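Local coordinates for protein mRNA export factor MEX67 (Candida albicans, PDB 1Q40) that probably takes part in exporting mRNA from the nucleus, its NTF2-like domain pairing with a second protein chain as in related export factors, at residues B[18-23]-B[134-139]; B[34-39]-B[102-107]; B[139-144]-B[207-212]. All coordinates share one frame; numbering follows the deposited sequence.

Contact 1. Residues B[18-23]-B[134-139]; sequences TNFIAN and IMITLH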
loop_
_atom_site.group_PDB
_atom_site.type_symbol
_atom_site.label_atom_id
_atom_site.label_comp_id
_atom_site.label_asym_id
_atom_site.label_seq_id
_atom_site.Cartn_x
_atom_site.Cartn_y
_atom_site.Cartn_z
ATOM N N THR B 18 -9.937 -15.136 5.641
ATOM C CA THR B 18 -10.400 -14.708 6.958
ATOM C C THR B 18 -9.829 -15.606 8.054
ATOM O O THR B 18 -9.487 -15.128 9.135
ATOM C CB THR B 18 -11.944 -14.711 7.012
ATOM O OG1 THR B 18 -12.458 -13.693 6.143
ATOM C CG2 THR B 18 -12.459 -14.310 8.396
ATOM N N ASN B 19 -9.727 -16.901 7.768
ATOM C CA ASN B 19 -9.139 -17.854 8.702
ATOM C C ASN B 19 -7.628 -17.673 8.802
ATOM O O ASN B 19 -7.076 -17.703 9.899
ATOM C CB ASN B 19 -9.451 -19.293 8.286
ATOM C CG ASN B 19 -10.925 -19.644 8.435
ATOM O OD1 ASN B 19 -11.757 -18.794 8.772
ATOM N ND2 ASN B 19 -11.254 -20.902 8.175
ATOM N N PHE B 20 -6.967 -17.500 7.658
ATOM C CA PHE B 20 -5.520 -17.287 7.633
ATOM C C PHE B 20 -5.164 -16.096 8.511
ATOM O O PHE B 20 -4.301 -16.203 9.369
ATOM C CB PHE B 20 -5.015 -17.061 6.202
ATOM C CG PHE B 20 -3.555 -16.689 6.121
ATOM C CD1 PHE B 20 -2.575 -17.671 6.096
ATOM C CD2 PHE B 20 -3.165 -15.356 6.083
ATOM C CE1 PHE B 20 -1.227 -17.332 6.029
ATOM C CE2 PHE B 20 -1.819 -15.009 6.025
ATOM C CZ PHE B 20 -0.850 -16.002 5.992
ATOM N N ILE B 21 -5.857 -14.979 8.299
ATOM C CA ILE B 21 -5.599 -13.728 9.013
ATOM C C ILE B 21 -5.905 -13.844 10.510
ATOM O O ILE B 21 -5.182 -13.285 11.335
ATOM C CB ILE B 21 -6.414 -12.564 8.370
ATOM C CG1 ILE B 21 -5.846 -12.192 6.989
ATOM C CG2 ILE B 21 -6.464 -11.334 9.286
ATOM C CD1 ILE B 21 -4.450 -11.527 7.003
ATOM N N ALA B 22 -6.970 -14.572 10.846
ATOM C CA ALA B 22 -7.389 -14.775 12.237
ATOM C C ALA B 22 -6.337 -15.551 13.035
ATOM O O ALA B 22 -5.977 -15.155 14.140
ATOM C CB ALA B 22 -8.735 -15.499 12.289
ATOM N N ASN B 23 -5.850 -16.648 12.463
ATOM C CA ASN B 23 -4.797 -17.443 13.085
ATOM C C ASN B 23 -3.461 -16.715 13.086
ATOM O O ASN B 23 -2.724 -16.788 14.067
ATOM C CB ASN B 23 -4.636 -18.792 12.378
ATOM C CG ASN B 23 -3.495 -19.622 12.961
ATOM O OD1 ASN B 23 -2.546 -19.981 12.255
ATOM N ND2 ASN B 23 -3.569 -19.904 14.263
ATOM N N ILE B 134 -2.939 -16.607 -3.903
ATOM C CA ILE B 134 -3.872 -15.527 -3.614
ATOM C C ILE B 134 -3.145 -14.385 -2.907
ATOM O O ILE B 134 -2.151 -14.601 -2.226
ATOM C CB ILE B 134 -5.099 -16.024 -2.788
ATOM C CG1 ILE B 134 -4.698 -16.500 -1.395
ATOM C CG2 ILE B 134 -5.828 -17.164 -3.524
ATOM C CD1 ILE B 134 -5.855 -16.538 -0.438
HETATM N N MSE B 135 -3.651 -13.176 -3.112
HETATM C CA MSE B 135 -3.167 -11.965 -2.463
HETATM C C MSE B 135 -4.125 -11.630 -1.347
HETATM O O MSE B 135 -5.324 -11.577 -1.577
HETATM C CB MSE B 135 -3.183 -10.795 -3.438
HETATM C CG MSE B 135 -2.307 -10.955 -4.646
HETATM SE SE MSE B 135 -0.698 -9.880 -4.465
HETATM C CE MSE B 135 -1.281 -8.220 -4.950
ATOM N N ILE B 136 -3.598 -11.405 -0.149
ATOM C CA ILE B 136 -4.388 -10.934 0.980
ATOM C C ILE B 136 -3.775 -9.640 1.517
ATOM O O ILE B 136 -2.620 -9.630 1.931
ATOM C CB ILE B 136 -4.420 -11.987 2.107
ATOM C CG1 ILE B 136 -4.892 -13.351 1.587
ATOM C CG2 ILE B 136 -5.322 -11.501 3.240
ATOM C CD1 ILE B 136 -4.600 -14.505 2.528
ATOM N N THR B 137 -4.554 -8.562 1.510
ATOM C CA THR B 137 -4.131 -7.289 2.088
ATOM C C THR B 137 -5.064 -6.868 3.225
ATOM O O THR B 137 -6.281 -6.788 3.051
ATOM C CB THR B 137 -4.059 -6.214 1.000
ATOM O OG1 THR B 137 -2.999 -6.541 0.099
ATOM C CG2 THR B 137 -3.633 -4.869 1.552
ATOM N N LEU B 138 -4.472 -6.606 4.386
ATOM C CA LEU B 138 -5.191 -6.215 5.582
ATOM C C LEU B 138 -4.802 -4.793 5.959
ATOM O O LEU B 138 -3.632 -4.422 5.872
ATOM C CB LEU B 138 -4.841 -7.172 6.725
ATOM C CG LEU B 138 -5.488 -6.893 8.091
ATOM C CD1 LEU B 138 -6.970 -7.148 8.027
ATOM C CD2 LEU B 138 -4.825 -7.706 9.209
ATOM N N HIS B 139 -5.795 -4.001 6.365
ATOM C CA HIS B 139 -5.611 -2.616 6.805
ATOM C C HIS B 139 -6.231 -2.456 8.181
ATOM O O HIS B 139 -7.315 -2.973 8.433
ATOM C CB HIS B 139 -6.286 -1.625 5.857
ATOM C CG HIS B 139 -6.006 -1.872 4.403
ATOM N ND1 HIS B 139 -4.913 -1.340 3.755
ATOM C CD2 HIS B 139 -6.703 -2.555 3.466
ATOM C CE1 HIS B 139 -4.929 -1.721 2.490
ATOM N NE2 HIS B 139 -6.005 -2.462 2.290
#
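Helix 18-23 passes over strand 134-139 with their axes 10.2 Å apart at closest approach and their N-to-C directions 52° apart, and Ile21 lies opposite Leu138 at a CA to CA separation of 8.3 Å. No hydrogen bond joins the two segments, so the contact is made by apolar side chains alone. Ile21 does most of this work and splits its branches between two strand residues. Its CG1 rests on Ile136 CG2 at 3.8 Å, with CD1 of Ile21 lying against the same methyl, and the two isoleucine side chains run alongside one another, pointing opposite ways. The other branch of Ile21 stands anti to the backbone N and carries CG2 to Leu138 CD2, 4.0 Å away. Ile136 in turn uses both ends: while CG2 meets Ile21, its extended CG1 arm (chi2 165°) brings CD1 within 3.9 Å of Phe20 CD2, approaching that ring obliquely. All four side chains are buried, and together they form a helix-on-sheet core of the kind expected in the NTF2 fold, where a long N-terminal helix covers a strongly curved sheet. Ala17 and Leu25 of helix 14-29 extend the cover over Ile136 and Leu138. Within the sheet, strand 134-146 runs antiparallel to strands 122-127 and 181-190, whose Met123 and Phe187 both touch Ile21, and Phe187 also meets the Phe20 ring edge-to-face.

Contact 2. Residues B[34-39]-B[102-107]; sequences ELMILY and KSFQQL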
loop_
_atom_site.group_PDB
_atom_site.type_symbol
_atom_site.label_atom_id
_atom_site.label_comp_id
_atom_site.label_asym_id
_atom_site.label_seq_id
_atom_site.Cartn_x
_atom_site.Cartn_y
_atom_site.Cartn_z
ATOM N N GLU B 34 5.864 -19.480 16.226
ATOM C CA GLU B 34 4.883 -20.446 15.730
ATOM C C GLU B 34 4.421 -20.177 14.292
ATOM O O GLU B 34 3.838 -21.059 13.648
ATOM C CB GLU B 34 3.674 -20.490 16.663
ATOM C CG GLU B 34 3.995 -21.012 18.060
ATOM C CD GLU B 34 2.774 -21.538 18.800
ATOM O OE1 GLU B 34 2.380 -20.916 19.816
ATOM O OE2 GLU B 34 2.213 -22.580 18.381
ATOM N N LEU B 35 4.682 -18.964 13.798
ATOM C CA LEU B 35 4.348 -18.583 12.426
ATOM C C LEU B 35 5.373 -19.051 11.399
ATOM O O LEU B 35 5.076 -19.061 10.211
ATOM C CB LEU B 35 4.220 -17.061 12.320
ATOM C CG LEU B 35 3.078 -16.437 13.123
ATOM C CD1 LEU B 35 3.312 -14.934 13.305
ATOM C CD2 LEU B 35 1.741 -16.719 12.450
HETATM N N MSE B 36 6.567 -19.435 11.846
HETATM C CA MSE B 36 7.698 -19.646 10.936
HETATM C C MSE B 36 7.576 -20.843 10.002
HETATM O O MSE B 36 8.280 -20.907 9.004
HETATM C CB MSE B 36 9.021 -19.704 11.710
HETATM C CG MSE B 36 9.305 -18.444 12.527
HETATM SE SE MSE B 36 8.896 -16.756 11.556
HETATM C CE MSE B 36 9.871 -17.137 9.925
ATOM N N ILE B 37 6.675 -21.771 10.312
ATOM C CA ILE B 37 6.332 -22.857 9.395
ATOM C C ILE B 37 5.758 -22.337 8.055
ATOM O O ILE B 37 5.935 -22.969 7.014
ATOM C CB ILE B 37 5.355 -23.862 10.086
ATOM C CG1 ILE B 37 5.225 -25.160 9.275
ATOM C CG2 ILE B 37 3.981 -23.240 10.302
ATOM C CD1 ILE B 37 6.476 -26.053 9.305
ATOM N N LEU B 38 5.095 -21.180 8.085
ATOM C CA LEU B 38 4.538 -20.569 6.872
ATOM C C LEU B 38 5.595 -20.095 5.878
ATOM O O LEU B 38 5.305 -19.897 4.715
ATOM C CB LEU B 38 3.647 -19.375 7.225
ATOM C CG LEU B 38 2.408 -19.640 8.069
ATOM C CD1 LEU B 38 1.801 -18.325 8.526
ATOM C CD2 LEU B 38 1.396 -20.466 7.288
ATOM N N TYR B 39 6.820 -19.903 6.339
ATOM C CA TYR B 39 7.856 -19.324 5.500
ATOM C C TYR B 39 8.873 -20.389 5.101
ATOM O O TYR B 39 9.177 -21.287 5.884
ATOM C CB TYR B 39 8.516 -18.156 6.236
ATOM C CG TYR B 39 7.544 -17.041 6.574
ATOM C CD1 TYR B 39 7.392 -15.937 5.726
ATOM C CD2 TYR B 39 6.773 -17.087 7.730
ATOM C CE1 TYR B 39 6.500 -14.913 6.025
ATOM C CE2 TYR B 39 5.881 -16.070 8.041
ATOM C CZ TYR B 39 5.750 -14.981 7.182
ATOM O OH TYR B 39 4.869 -13.973 7.489
ATOM N N LYS B 102 14.211 -13.184 12.728
ATOM C CA LYS B 102 14.978 -12.098 13.353
ATOM C C LYS B 102 14.316 -10.718 13.146
ATOM O O LYS B 102 14.280 -9.903 14.061
ATOM C CB LYS B 102 16.430 -12.112 12.864
ATOM C CG LYS B 102 17.243 -13.271 13.420
ATOM C CD LYS B 102 18.696 -13.313 12.913
ATOM C CE LYS B 102 19.335 -14.661 13.239
ATOM N NZ LYS B 102 20.792 -14.789 12.903
ATOM N N SER B 103 13.749 -10.465 11.970
ATOM C CA SER B 103 13.011 -9.218 11.747
ATOM C C SER B 103 11.786 -9.138 12.655
ATOM O O SER B 103 11.500 -8.088 13.216
ATOM C CB SER B 103 12.552 -9.075 10.294
ATOM O OG SER B 103 13.655 -8.973 9.432
ATOM N N PHE B 104 11.072 -10.250 12.786
ATOM C CA PHE B 104 9.872 -10.315 13.617
ATOM C C PHE B 104 10.193 -10.031 15.086
ATOM O O PHE B 104 9.391 -9.412 15.781
ATOM C CB PHE B 104 9.189 -11.687 13.507
ATOM C CG PHE B 104 8.493 -11.968 12.175
ATOM C CD1 PHE B 104 8.382 -11.010 11.165
ATOM C CD2 PHE B 104 7.952 -13.234 11.940
ATOM C CE1 PHE B 104 7.733 -11.315 9.953
ATOM C CE2 PHE B 104 7.308 -13.536 10.738
ATOM C CZ PHE B 104 7.197 -12.569 9.739
ATOM N N GLN B 105 11.354 -10.481 15.560
ATOM C CA GLN B 105 11.772 -10.249 16.949
ATOM C C GLN B 105 12.061 -8.783 17.257
ATOM O O GLN B 105 12.041 -8.390 18.418
ATOM C CB GLN B 105 13.036 -11.051 17.283
ATOM C CG GLN B 105 12.862 -12.546 17.304
ATOM C CD GLN B 105 14.145 -13.263 17.694
ATOM O OE1 GLN B 105 15.134 -13.221 16.956
ATOM N NE2 GLN B 105 14.139 -13.908 18.861
ATOM N N GLN B 106 12.354 -7.994 16.222
ATOM C CA GLN B 106 12.687 -6.575 16.367
ATOM C C GLN B 106 11.500 -5.622 16.192
ATOM O O GLN B 106 11.665 -4.402 16.220
ATOM C CB GLN B 106 13.781 -6.195 15.370
ATOM C CG GLN B 106 15.092 -6.943 15.576
ATOM C CD GLN B 106 16.071 -6.673 14.457
ATOM O OE1 GLN B 106 16.565 -5.557 14.315
ATOM N NE2 GLN B 106 16.319 -7.676 13.639
ATOM N N LEU B 107 10.312 -6.172 16.004
ATOM C CA LEU B 107 9.098 -5.375 15.940
ATOM C C LEU B 107 8.420 -5.401 17.329
ATOM O O LEU B 107 8.355 -6.454 17.972
ATOM C CB LEU B 107 8.164 -5.910 14.852
ATOM C CG LEU B 107 8.670 -5.702 13.410
ATOM C CD1 LEU B 107 7.891 -6.542 12.420
ATOM C CD2 LEU B 107 8.609 -4.249 13.014
#
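Phe104 reaches from the last turn of helix 96-105 to Met36 and Tyr39, and it supplies more than half of the surface buried here. Two neighbouring sides of its ring are used. Along the CD2-CE2 bond it meets the selenium of Met36, a selenomethionine, whose SE lies 3.7 Å from Phe104 CD2 and equally close to CE2. SE sits 4.6 Å from the centroid of the Phe104 ring, 64° off the ring normal, an oblique Met-aromatic contact in which the selenium stands beyond the rim, beside the CD2-CE2 bond. Met36 gets there by folding, since bends at both chi2 and chi3 curl the chain toward the phenyl group. Both segments belong to the NTF2-like domain, in which the 3-10 segment 34-38, following the N-terminal helix, here packs against helix 96-105. At the far end of the phenyl ring, CE2 and CZ of Phe104 point toward the face of Tyr39 in an offset edge-to-face pair, with centroids 5.7 Å apart and planes at 73°. Phe104 CZ comes 3.8 Å from Tyr39 CZ, and the hydroxyl OH of Tyr39 lies 3.5 Å from the same Phe104 atom, near the phenyl plane. That hydroxyl is hydrogen-bonded to both Asp202 and Tyr24, which satisfy it beside an apolar ring. Trp28 and Phe45 add two further edge-to-face partners to Phe104.

Contact 3. Residues B[139-144]-B[207-212]; sequences HGSFDE and RPYTSD
The first torsion of Tyr209 brings its ring to Ser141: the ring stem stands anti to the backbone N (chi1 174°), which swings the phenol back toward strand 139-144. There the serine CB meets the tyrosine ring at its edge, near the ring plane, 3.8 Å from Tyr209 CE1 and as close to CD1. A chi1 of 60° in Ser141 places OG between the backbone N and the carbonyl carbon, 3.8 Å from Tyr209 CE1, a van der Waals contact. The backbones stay apart, the nearest CA atoms being those of Ser141 and Tyr209 at 6.7 Å, and no hydrogen bond crosses between the segments. The backbone N of Ser211 stands over one face of the Tyr209 ring, 3.8 Å above the plane and offset toward the rim. Arg207 makes the second, looser approach. Its aliphatic chain is extended through chi2 and chi3, bringing NH1 to 4.5 Å from Gly140 O, too far for a bond; NE instead forms a salt bridge with Asp184 OD2. The other oxygen of that carboxylate, OD1, is hydrogen-bonded to His139 ND1, and so Asp184 links residues from both segments. The contact thus bridges two strands of the NTF2-like sheet across a third, where a second protein chain packs against His139, Arg207 and Thr210. That intervening strand, 181-190, is antiparallel to both 134-146 and 198-208: Gly140 and Phe142 pair with Phe183 and Lys181, Arg207 pairs with Ser182, and the side chains of Ser141 and Tyr209 both touch Ser182.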
loop_
_atom_site.group_PDB
_atom_site.type_symbol
_atom_site.label_atom_id
_atom_site.label_comp_id
_atom_site.label_asym_id
_atom_site.label_seq_id
_atom_site.Cartn_x
_atom_site.Cartn_y
_atom_site.Cartn_z
ATOM N N HIS B 139 -5.795 -4.001 6.365
ATOM C CA HIS B 139 -5.611 -2.616 6.805
ATOM C C HIS B 139 -6.231 -2.456 8.181
ATOM O O HIS B 139 -7.315 -2.973 8.433
ATOM C CB HIS B 139 -6.286 -1.625 5.857
ATOM C CG HIS B 139 -6.006 -1.872 4.403
ATOM N ND1 HIS B 139 -4.913 -1.340 3.755
ATOM C CD2 HIS B 139 -6.703 -2.555 3.466
ATOM C CE1 HIS B 139 -4.929 -1.721 2.490
ATOM N NE2 HIS B 139 -6.005 -2.462 2.290
ATOM N N GLY B 140 -5.568 -1.727 9.072
ATOM C CA GLY B 140 -6.121 -1.499 10.393
ATOM C C GLY B 140 -5.192 -0.786 11.349
ATOM O O GLY B 140 -4.378 0.046 10.938
ATOM N N SER B 141 -5.325 -1.122 12.629
ATOM C CA SER B 141 -4.468 -0.579 13.685
ATOM C C SER B 141 -4.149 -1.619 14.763
ATOM O O SER B 141 -4.767 -2.679 14.822
ATOM C CB SER B 141 -5.130 0.652 14.319
ATOM O OG SER B 141 -6.399 0.311 14.882
ATOM N N PHE B 142 -3.148 -1.322 15.586
ATOM C CA PHE B 142 -2.807 -2.165 16.733
ATOM C C PHE B 142 -2.325 -1.337 17.920
ATOM O O PHE B 142 -1.979 -0.159 17.777
ATOM C CB PHE B 142 -1.773 -3.252 16.366
ATOM C CG PHE B 142 -0.465 -2.722 15.800
ATOM C CD1 PHE B 142 0.501 -2.148 16.625
ATOM C CD2 PHE B 142 -0.194 -2.822 14.453
ATOM C CE1 PHE B 142 1.710 -1.659 16.096
ATOM C CE2 PHE B 142 1.013 -2.335 13.920
ATOM C CZ PHE B 142 1.955 -1.766 14.743
ATOM N N ASP B 143 -2.349 -1.957 19.099
ATOM C CA ASP B 143 -1.710 -1.424 20.291
ATOM C C ASP B 143 -0.346 -2.074 20.426
ATOM O O ASP B 143 -0.174 -3.239 20.089
ATOM C CB ASP B 143 -2.529 -1.756 21.533
ATOM C CG ASP B 143 -3.843 -1.038 21.561
ATOM O OD1 ASP B 143 -3.856 0.123 22.021
ATOM O OD2 ASP B 143 -4.909 -1.541 21.137
ATOM N N GLU B 144 0.627 -1.316 20.906
ATOM C CA GLU B 144 1.912 -1.882 21.271
ATOM C C GLU B 144 1.862 -2.148 22.760
ATOM O O GLU B 144 1.595 -1.238 23.533
ATOM C CB GLU B 144 3.042 -0.925 20.923
ATOM C CG GLU B 144 3.210 -0.735 19.427
ATOM C CD GLU B 144 4.225 0.341 19.076
ATOM O OE1 GLU B 144 4.698 1.037 19.996
ATOM O OE2 GLU B 144 4.538 0.505 17.873
ATOM N N ARG B 207 2.471 3.206 9.895
ATOM C CA ARG B 207 2.115 4.613 9.740
ATOM C C ARG B 207 1.386 5.150 10.998
ATOM O O ARG B 207 1.008 4.373 11.900
ATOM C CB ARG B 207 1.282 4.820 8.460
ATOM C CG ARG B 207 0.071 3.904 8.325
ATOM C CD ARG B 207 -0.676 4.039 7.011
ATOM N NE ARG B 207 -1.761 3.071 6.891
ATOM C CZ ARG B 207 -3.011 3.282 7.296
ATOM N NH1 ARG B 207 -3.920 2.328 7.134
ATOM N NH2 ARG B 207 -3.361 4.429 7.874
ATOM N N PRO B 208 1.243 6.473 11.103
ATOM C CA PRO B 208 0.591 7.054 12.281
ATOM C C PRO B 208 -0.830 6.511 12.464
ATOM O O PRO B 208 -1.554 6.265 11.492
ATOM C CB PRO B 208 0.588 8.553 11.982
ATOM C CG PRO B 208 1.742 8.746 11.031
ATOM C CD PRO B 208 1.708 7.517 10.169
ATOM N N TYR B 209 -1.193 6.277 13.713
ATOM C CA TYR B 209 -2.531 5.832 14.060
ATOM C C TYR B 209 -3.558 6.858 13.625
ATOM O O TYR B 209 -3.365 8.070 13.820
ATOM C CB TYR B 209 -2.637 5.638 15.565
ATOM C CG TYR B 209 -4.033 5.324 16.039
ATOM C CD1 TYR B 209 -4.715 4.207 15.563
ATOM C CD2 TYR B 209 -4.678 6.155 16.954
ATOM C CE1 TYR B 209 -6.002 3.915 16.001
ATOM C CE2 TYR B 209 -5.968 5.871 17.402
ATOM C CZ TYR B 209 -6.622 4.751 16.918
ATOM O OH TYR B 209 -7.892 4.456 17.357
ATOM N N THR B 210 -4.630 6.368 13.008
ATOM C CA THR B 210 -5.767 7.193 12.687
ATOM C C THR B 210 -7.015 6.537 13.259
ATOM O O THR B 210 -7.352 5.403 12.912
ATOM C CB THR B 210 -5.882 7.466 11.167
ATOM O OG1 THR B 210 -6.910 8.434 10.949
ATOM C CG2 THR B 210 -6.318 6.227 10.363
ATOM N N SER B 211 -7.669 7.257 14.169
ATOM C CA SER B 211 -8.907 6.788 14.794
ATOM C C SER B 211 -10.103 6.991 13.869
ATOM O O SER B 211 -11.181 6.458 14.119
ATOM C CB SER B 211 -9.133 7.492 16.134
ATOM O OG SER B 211 -9.230 8.898 15.976
ATOM N N ASP B 212 -9.894 7.756 12.800
ATOM C CA ASP B 212 -10.867 7.903 11.728
ATOM C C ASP B 212 -10.354 7.299 10.409
ATOM O O ASP B 212 -9.235 7.569 9.964
ATOM C CB ASP B 212 -11.204 9.378 11.532
ATOM C CG ASP B 212 -12.425 9.580 10.655
ATOM O OD1 ASP B 212 -12.294 10.290 9.633
ATOM O OD2 ASP B 212 -13.542 9.045 10.894
#

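How the contacts relate
Contacts 1 and 3 draw on consecutive parts of strand 134-146 and share His139, yet their centres lie 17 Å apart and no other touch connects them. Contact 1 seats the N-terminal helix on this strand, whereas contact 3 joins its later part to the end of strand 198-208 and the chain that follows. Contact 2, formed between two segments that lie in sequence between those of contact 1, is centred 16 Å from it; Phe20 CE1 and Leu38 CD1, 4.0 Å apart, bring the two into direct packing. Contacts 2 and 3 lie on opposite sides of the chain's centre, their nearest atoms about 7 Å apart. A second protein chain packs against residues of contacts 1 and 3, including His139, but leaves contact 2 untouched.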